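Uncharacterized protein (Cytophaga hutchinsonii, PDB 3OMT) is of unknown function but, as a helix-turn-helix protein of the Xre family, is probably the DNA-binding antitoxin component of a toxin-antitoxin system. Local coordinates at residues Glu29-Asn34 with Ala57-Val62; Asp55-Glu58 with Asp63-Glu66. All blocks are in the same frame, centred on the assembly; numbering follows the deposited sequence.

How the contacts relate
Contacts 1 and 2 sit about 9 Å apart, centre to centre, and both use helix 50-60, sharing Ala-57 and Glu-58. Contact 1 lies at the surface, where the C-terminal end of helix 24-30 meets Ala-59; contact 2 is buried, where the chain folds back after helix 50-60 and sets Val-64 against Ala-57. Leu-31 joins them directly: its CD1 packs 3.6 Å from Ile-56 CG1, and its CD2 lies 4.0 Å from Asp-55 O. The turn that closes helix 50-60 in contact 1 leads straight into 63-66 of contact 2. Both reach the second subunit, contact 1 through Asn-61 and contact 2 through Asp-63, Val-64 and Arg-65.

Contact 1: residues Glu29-Asn34 with Ala57-Val62; sequences ETLDKN and AEALNV
Two methyl groups, one from Thr-30 and one from Leu-31, converge on the single methyl of Ala-59. Thr-30 and Ala-59 direct their CB atoms at each other's segment, and Thr-30 CG2 meets Ala-59 CB tip to tip at 4.0 Å. The threonine torsion (chi1 -63°) places CG2 anti to the backbone N and leaves OG1 beside it, where the hydroxyl is hydrogen-bonded to the carbonyl oxygen of Trp-26, one turn back in helix 24-30. Thr-30 thus offers its methyl to the neighbouring helix while its polar branch is held by its own. Leu-31 leaves its backbone alongside the other segment rather than toward it, and only the end of the side chain swings in, bringing CD2 to 4.2 Å from Ala-59 CB. No hydrogen bond crosses the contact, and only 80 Å² is buried in all. Each helix closes beside it in a Schellman motif, at Asp-32 and at Asn-61; in the second, Val-62 N bonds to Ala-57 O at 3.1 Å. The contact joins the C-terminal end of helix 24-30 to the last turn of helix 50-60 within the all-helical helix-turn-helix fold expected of an Xre-family protein.

Contact 2: residues Asp55-Glu58 with Asp63-Glu66; sequences DIAE and DVRE
Ala-57 and Val-64 form the apolar part of this contact, where the chain returns past the helix it has just left. Ala-57 points its methyl at the returning backbone, and its CB lies 3.5 Å from Val-64 CA, tighter than ordinary van der Waals spacing. The same methyl is 3.7 Å from Val-64 CB, so it sits against the root of the valine side chain more than against its branches. With chi1 at 66°, Val-64 holds CG2 anti to its backbone N, 4.1 Å from Ala-57 CB. Leu-53 and Phe-54 of helix 50-60 also touch Val-64, and Leu-67 packs on Ala-57.

No hydrogen bond joins 55-58 to 63-66; two lie within 63-66 itself. Asp-63 OD1 accepts from Arg-65 N at 3.0 Å in a nearly straight bond (168°), which makes an Asx turn. The N-H approaches from above the carboxylate, 58° out of its plane. Glu-66 N bonds to Asp-63 O at 2.9 Å, so side chain and carbonyl of one aspartate together hold the tight turn.

Further hydrogen bonds run to the second subunit. Asp-63 OD2 is hydrogen-bonded to Ser-70 OG of that chain, and its OD1 to Thr-71 N there, giving OD1 a second partner besides Arg-65 N. Val-64 N bonds to Thr-71 OG1 and Arg-65 NH2 to Ile-68 O, both of the second subunit.

The chemistry is therefore divided: close apolar packing lays the returning chain on helix 50-60, while the Asp-63 carboxylate is shared between its own turn and the second subunit, so the same group serves both the turn and the subunit interface, and its hydrogen-bonding partners would probably stabilise its negative charge.

Contact 1: residues Glu29-Asn34 with Ala57-Val62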
ATOM      1  N   GLU A  29     -14.337   1.866  15.058  1.00 10.84           N
ATOM      2  CA  GLU A  29     -15.505   1.033  15.290  1.00 11.98           C
ATOM      3  C   GLU A  29     -15.856   0.224  14.043  1.00 12.50           C
ATOM      4  O   GLU A  29     -16.145  -0.970  14.119  1.00 13.40           O
ATOM      5  CB  GLU A  29     -16.665   1.909  15.752  1.00 13.13           C
ATOM      6  CG  GLU A  29     -16.436   2.498  17.087  1.00 15.60           C
ATOM      7  CD  GLU A  29     -17.714   3.128  17.666  1.00 18.57           C
ATOM      8  OE1 GLU A  29     -18.614   3.501  16.879  1.00 22.17           O
ATOM      9  OE2 GLU A  29     -17.797   3.261  18.905  1.00 18.62           O
ATOM     10  N   THR A  30     -15.866   0.868  12.881  1.00 12.20           N
ATOM     11  CA  THR A  30     -16.314   0.227  11.651  1.00 13.15           C
ATOM     12  C   THR A  30     -15.466  -0.999  11.330  1.00 12.40           C
ATOM     13  O   THR A  30     -15.985  -2.045  10.907  1.00 13.82           O
ATOM     14  CB  THR A  30     -16.314   1.241  10.476  1.00 12.65           C
ATOM     15  OG1 THR A  30     -17.270   2.263  10.793  1.00 15.19           O
ATOM     16  CG2 THR A  30     -16.708   0.583   9.155  1.00 17.03           C
ATOM     17  N   LEU A  31     -14.163  -0.869  11.518  1.00 12.29           N
ATOM     18  CA  LEU A  31     -13.232  -1.963  11.217  1.00 12.51           C
ATOM     19  C   LEU A  31     -12.970  -2.882  12.402  1.00 12.56           C
ATOM     20  O   LEU A  31     -12.166  -3.793  12.283  1.00 13.98           O
ATOM     21  CB  LEU A  31     -11.877  -1.422  10.665  1.00 13.20           C
ATOM     22  CG  LEU A  31     -11.958  -0.650   9.359  1.00 15.09           C
ATOM     23  CD1 LEU A  31     -10.541  -0.222   8.920  1.00 17.76           C
ATOM     24  CD2 LEU A  31     -12.647  -1.496   8.286  1.00 17.80           C
ATOM     25  N   ASP A  32     -13.637  -2.668  13.547  1.00 13.27           N
ATOM     26  CA  ASP A  32     -13.471  -3.526  14.737  1.00 12.31           C
ATOM     27  C   ASP A  32     -11.990  -3.551  15.146  1.00 12.96           C
ATOM     28  O   ASP A  32     -11.424  -4.603  15.354  1.00 12.91           O
ATOM     29  CB  ASP A  32     -14.032  -4.917  14.431  1.00 13.02           C
ATOM     30  CG  ASP A  32     -14.145  -5.814  15.648  1.00 13.85           C
ATOM     31  OD1 ASP A  32     -14.236  -5.298  16.791  1.00 13.62           O
ATOM     32  OD2 ASP A  32     -14.184  -7.067  15.426  1.00 14.56           O
ATOM     33  N   LYS A  33     -11.367  -2.365  15.189  1.00 12.79           N
ATOM     34  CA  LYS A  33      -9.952  -2.221  15.493  1.00 13.74           C
ATOM     35  C   LYS A  33      -9.773  -1.584  16.886  1.00 13.55           C
ATOM     36  O   LYS A  33     -10.718  -1.166  17.539  1.00 14.31           O
ATOM     37  CB  LYS A  33      -9.236  -1.345  14.431  1.00 14.16           C
ATOM     38  CG  LYS A  33      -9.128  -1.959  13.056  1.00 16.04           C
ATOM     39  CD  LYS A  33      -8.121  -3.080  13.042  1.00 19.28           C
ATOM     40  CE  LYS A  33      -8.045  -3.777  11.707  1.00 22.20           C
ATOM     41  NZ  LYS A  33      -7.196  -5.013  11.826  1.00 26.13           N
ATOM     42  N   ASN A  34      -8.540  -1.538  17.335  1.00 14.63           N
ATOM     43  CA  ASN A  34      -8.174  -0.839  18.563  1.00 14.10           C
ATOM     44  C   ASN A  34      -7.901   0.631  18.240  1.00 13.85           C
ATOM     45  O   ASN A  34      -7.434   0.965  17.144  1.00 14.34           O
ATOM     46  CB  ASN A  34      -6.956  -1.469  19.211  1.00 14.47           C
ATOM     47  CG  ASN A  34      -7.181  -2.937  19.553  1.00 18.18           C
ATOM     48  OD1 ASN A  34      -8.342  -3.431  19.574  1.00 21.56           O
ATOM     49  ND2 ASN A  34      -6.083  -3.653  19.802  1.00 25.09           N
ATOM     50  N   ALA A  57     -10.454   1.295   2.444  1.00  8.07           N
ATOM     51  CA  ALA A  57     -10.936   1.901   1.204  1.00 10.03           C
ATOM     52  C   ALA A  57     -12.390   1.481   0.981  1.00 10.33           C
ATOM     53  O   ALA A  57     -13.234   2.272   0.585  1.00 11.26           O
ATOM     54  CB  ALA A  57     -10.081   1.453   0.064  1.00 10.09           C
ATOM     55  N   GLU A  58     -12.687   0.217   1.260  1.00 10.98           N
ATOM     56  CA  GLU A  58     -14.042  -0.275   1.109  1.00 11.62           C
ATOM     57  C   GLU A  58     -15.009   0.437   2.104  1.00 11.94           C
ATOM     58  O   GLU A  58     -16.118   0.868   1.716  1.00 13.22           O
ATOM     59  CB  GLU A  58     -14.053  -1.793   1.288  1.00 12.58           C
ATOM     60  CG  GLU A  58     -15.464  -2.380   1.250  1.00 16.59           C
ATOM     61  CD  GLU A  58     -15.470  -3.863   1.644  1.00 23.95           C
ATOM     62  OE1 GLU A  58     -14.725  -4.274   2.575  1.00 28.41           O
ATOM     63  OE2 GLU A  58     -16.263  -4.608   1.053  1.00 29.17           O
ATOM     64  N   ALA A  59     -14.583   0.589   3.346  1.00 11.30           N
ATOM     65  CA  ALA A  59     -15.355   1.271   4.388  1.00 11.13           C
ATOM     66  C   ALA A  59     -15.662   2.711   4.017  1.00 10.94           C
ATOM     67  O   ALA A  59     -16.797   3.191   4.206  1.00 12.42           O
ATOM     68  CB  ALA A  59     -14.640   1.188   5.754  1.00 11.85           C
ATOM     69  N   LEU A  60     -14.657   3.384   3.474  1.00 10.38           N
ATOM     70  CA  LEU A  60     -14.770   4.787   3.071  1.00 11.29           C
ATOM     71  C   LEU A  60     -15.358   5.011   1.703  1.00 11.69           C
ATOM     72  O   LEU A  60     -15.653   6.171   1.328  1.00 12.52           O
ATOM     73  CB  LEU A  60     -13.421   5.477   3.151  1.00 11.70           C
ATOM     74  CG  LEU A  60     -12.952   5.729   4.562  1.00  9.62           C
ATOM     75  CD1 LEU A  60     -11.505   6.089   4.635  1.00 12.51           C
ATOM     76  CD2 LEU A  60     -13.811   6.805   5.300  1.00 13.13           C
ATOM     77  N   ASN A  61     -15.487   3.951   0.928  1.00 12.01           N
ATOM     78  CA  ASN A  61     -15.978   4.042  -0.464  1.00 13.91           C
ATOM     79  C   ASN A  61     -15.106   4.925  -1.374  1.00 13.89           C
ATOM     80  O   ASN A  61     -15.602   5.831  -2.091  1.00 14.85           O
ATOM     81  CB  ASN A  61     -17.435   4.536  -0.518  1.00 14.88           C
ATOM     82  CG  ASN A  61     -18.062   4.294  -1.864  1.00 18.78           C
ATOM     83  OD1 ASN A  61     -17.678   3.376  -2.564  1.00 25.53           O
ATOM     84  ND2 ASN A  61     -19.018   5.122  -2.236  1.00 26.70           N
ATOM     85  N   VAL A  62     -13.797   4.671  -1.305  1.00 11.62           N
ATOM     86  CA  VAL A  62     -12.815   5.352  -2.120  1.00 11.54           C
ATOM     87  C   VAL A  62     -11.924   4.303  -2.746  1.00 10.47           C
ATOM     88  O   VAL A  62     -11.785   3.189  -2.238  1.00 10.11           O
ATOM     89  CB  VAL A  62     -11.916   6.372  -1.282  1.00 12.72           C
ATOM     90  CG1 VAL A  62     -12.775   7.432  -0.683  1.00 18.06           C
ATOM     91  CG2 VAL A  62     -11.046   5.651  -0.218  1.00 12.18           C
TER

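Contact 2: residues Asp55-Glu58 with Asp63-Glu66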
ATOM      1  N   ASP A  55      -9.510  -2.815   3.058  1.00  8.73           N
ATOM      2  CA  ASP A  55     -10.644  -2.789   4.007  1.00  9.28           C
ATOM      3  C   ASP A  55     -11.044  -1.345   4.355  1.00  8.77           C
ATOM      4  O   ASP A  55     -12.213  -1.018   4.355  1.00  9.82           O
ATOM      5  CB  ASP A  55     -10.281  -3.532   5.282  1.00 10.93           C
ATOM      6  CG  ASP A  55     -10.267  -5.036   5.120  1.00 13.60           C
ATOM      7  OD1 ASP A  55     -10.776  -5.582   4.108  1.00 15.15           O
ATOM      8  OD2 ASP A  55      -9.737  -5.679   6.055  1.00 15.75           O
ATOM      9  N   ILE A  56     -10.049  -0.481   4.593  1.00  8.50           N
ATOM     10  CA  ILE A  56     -10.273   0.936   4.852  1.00  7.66           C
ATOM     11  C   ILE A  56     -10.961   1.582   3.645  1.00  8.00           C
ATOM     12  O   ILE A  56     -11.926   2.348   3.800  1.00  9.60           O
ATOM     13  CB  ILE A  56      -8.988   1.675   5.192  1.00  7.07           C
ATOM     14  CG1 ILE A  56      -8.319   1.120   6.490  1.00  9.03           C
ATOM     15  CG2 ILE A  56      -9.237   3.173   5.292  1.00  7.86           C
ATOM     16  CD1 ILE A  56      -6.848   1.523   6.682  1.00 10.98           C
ATOM     17  N   ALA A  57     -10.454   1.295   2.444  1.00  8.07           N
ATOM     18  CA  ALA A  57     -10.936   1.901   1.204  1.00 10.03           C
ATOM     19  C   ALA A  57     -12.390   1.481   0.981  1.00 10.33           C
ATOM     20  O   ALA A  57     -13.234   2.272   0.585  1.00 11.26           O
ATOM     21  CB  ALA A  57     -10.081   1.453   0.064  1.00 10.09           C
ATOM     22  N   GLU A  58     -12.687   0.217   1.260  1.00 10.98           N
ATOM     23  CA  GLU A  58     -14.042  -0.275   1.109  1.00 11.62           C
ATOM     24  C   GLU A  58     -15.009   0.437   2.104  1.00 11.94           C
ATOM     25  O   GLU A  58     -16.118   0.868   1.716  1.00 13.22           O
ATOM     26  CB  GLU A  58     -14.053  -1.793   1.288  1.00 12.58           C
ATOM     27  CG  GLU A  58     -15.464  -2.380   1.250  1.00 16.59           C
ATOM     28  CD  GLU A  58     -15.470  -3.863   1.644  1.00 23.95           C
ATOM     29  OE1 GLU A  58     -14.725  -4.274   2.575  1.00 28.41           O
ATOM     30  OE2 GLU A  58     -16.263  -4.608   1.053  1.00 29.17           O
ATOM     31  N   ASP A  63     -11.286   4.679  -3.849  1.00 10.77           N
ATOM     32  CA  ASP A  63     -10.260   3.852  -4.454  1.00 10.74           C
ATOM     33  C   ASP A  63      -9.129   3.756  -3.433  1.00  9.76           C
ATOM     34  O   ASP A  63      -8.678   4.756  -2.901  1.00  8.81           O
ATOM     35  CB  ASP A  63      -9.788   4.540  -5.745  1.00 11.76           C
ATOM     36  CG  ASP A  63      -8.761   3.768  -6.527  1.00 13.21           C
ATOM     37  OD1 ASP A  63      -8.188   2.822  -6.066  1.00 12.71           O
ATOM     38  OD2 ASP A  63      -8.515   4.182  -7.689  1.00 21.70           O
ATOM     39  N   VAL A  64      -8.701   2.540  -3.156  1.00  8.30           N
ATOM     40  CA  VAL A  64      -7.603   2.273  -2.235  1.00  8.40           C
ATOM     41  C   VAL A  64      -6.369   3.120  -2.584  1.00  7.53           C
ATOM     42  O   VAL A  64      -5.619   3.552  -1.692  1.00  7.90           O
ATOM     43  CB  VAL A  64      -7.294   0.756  -2.196  1.00  6.59           C
ATOM     44  CG1 VAL A  64      -6.732   0.245  -3.578  1.00  8.29           C
ATOM     45  CG2 VAL A  64      -6.306   0.423  -1.040  1.00  7.69           C
ATOM     46  N   ARG A  65      -6.174   3.397  -3.869  1.00  7.26           N
ATOM     47  CA  ARG A  65      -4.993   4.180  -4.283  1.00  6.62           C
ATOM     48  C   ARG A  65      -4.975   5.571  -3.637  1.00  7.04           C
ATOM     49  O   ARG A  65      -3.869   6.160  -3.421  1.00  8.66           O
ATOM     50  CB  ARG A  65      -4.948   4.319  -5.782  1.00  7.12           C
ATOM     51  CG  ARG A  65      -4.580   3.031  -6.503  1.00  7.84           C
ATOM     52  CD  ARG A  65      -4.549   3.198  -7.988  1.00  8.45           C
ATOM     53  NE  ARG A  65      -4.068   1.963  -8.622  1.00 10.44           N
ATOM     54  CZ  ARG A  65      -3.884   1.836  -9.945  1.00 12.71           C
ATOM     55  NH1 ARG A  65      -4.212   2.826 -10.793  1.00 14.91           N
ATOM     56  NH2 ARG A  65      -3.384   0.715 -10.415  1.00 12.25           N
ATOM     57  N   GLU A  66      -6.159   6.129  -3.347  1.00  6.97           N
ATOM     58  CA  GLU A  66      -6.226   7.461  -2.764  1.00  7.49           C
ATOM     59  C   GLU A  66      -5.742   7.508  -1.304  1.00  7.43           C
ATOM     60  O   GLU A  66      -5.492   8.582  -0.786  1.00  7.25           O
ATOM     61  CB  GLU A  66      -7.676   8.015  -2.850  1.00  8.39           C
ATOM     62  CG  GLU A  66      -8.088   8.215  -4.284  1.00 10.63           C
ATOM     63  CD  GLU A  66      -9.468   8.802  -4.421  1.00 15.63           C
ATOM     64  OE1 GLU A  66      -9.972   9.381  -3.430  1.00 16.34           O
ATOM     65  OE2 GLU A  66     -10.034   8.697  -5.541  1.00 20.60           O
TER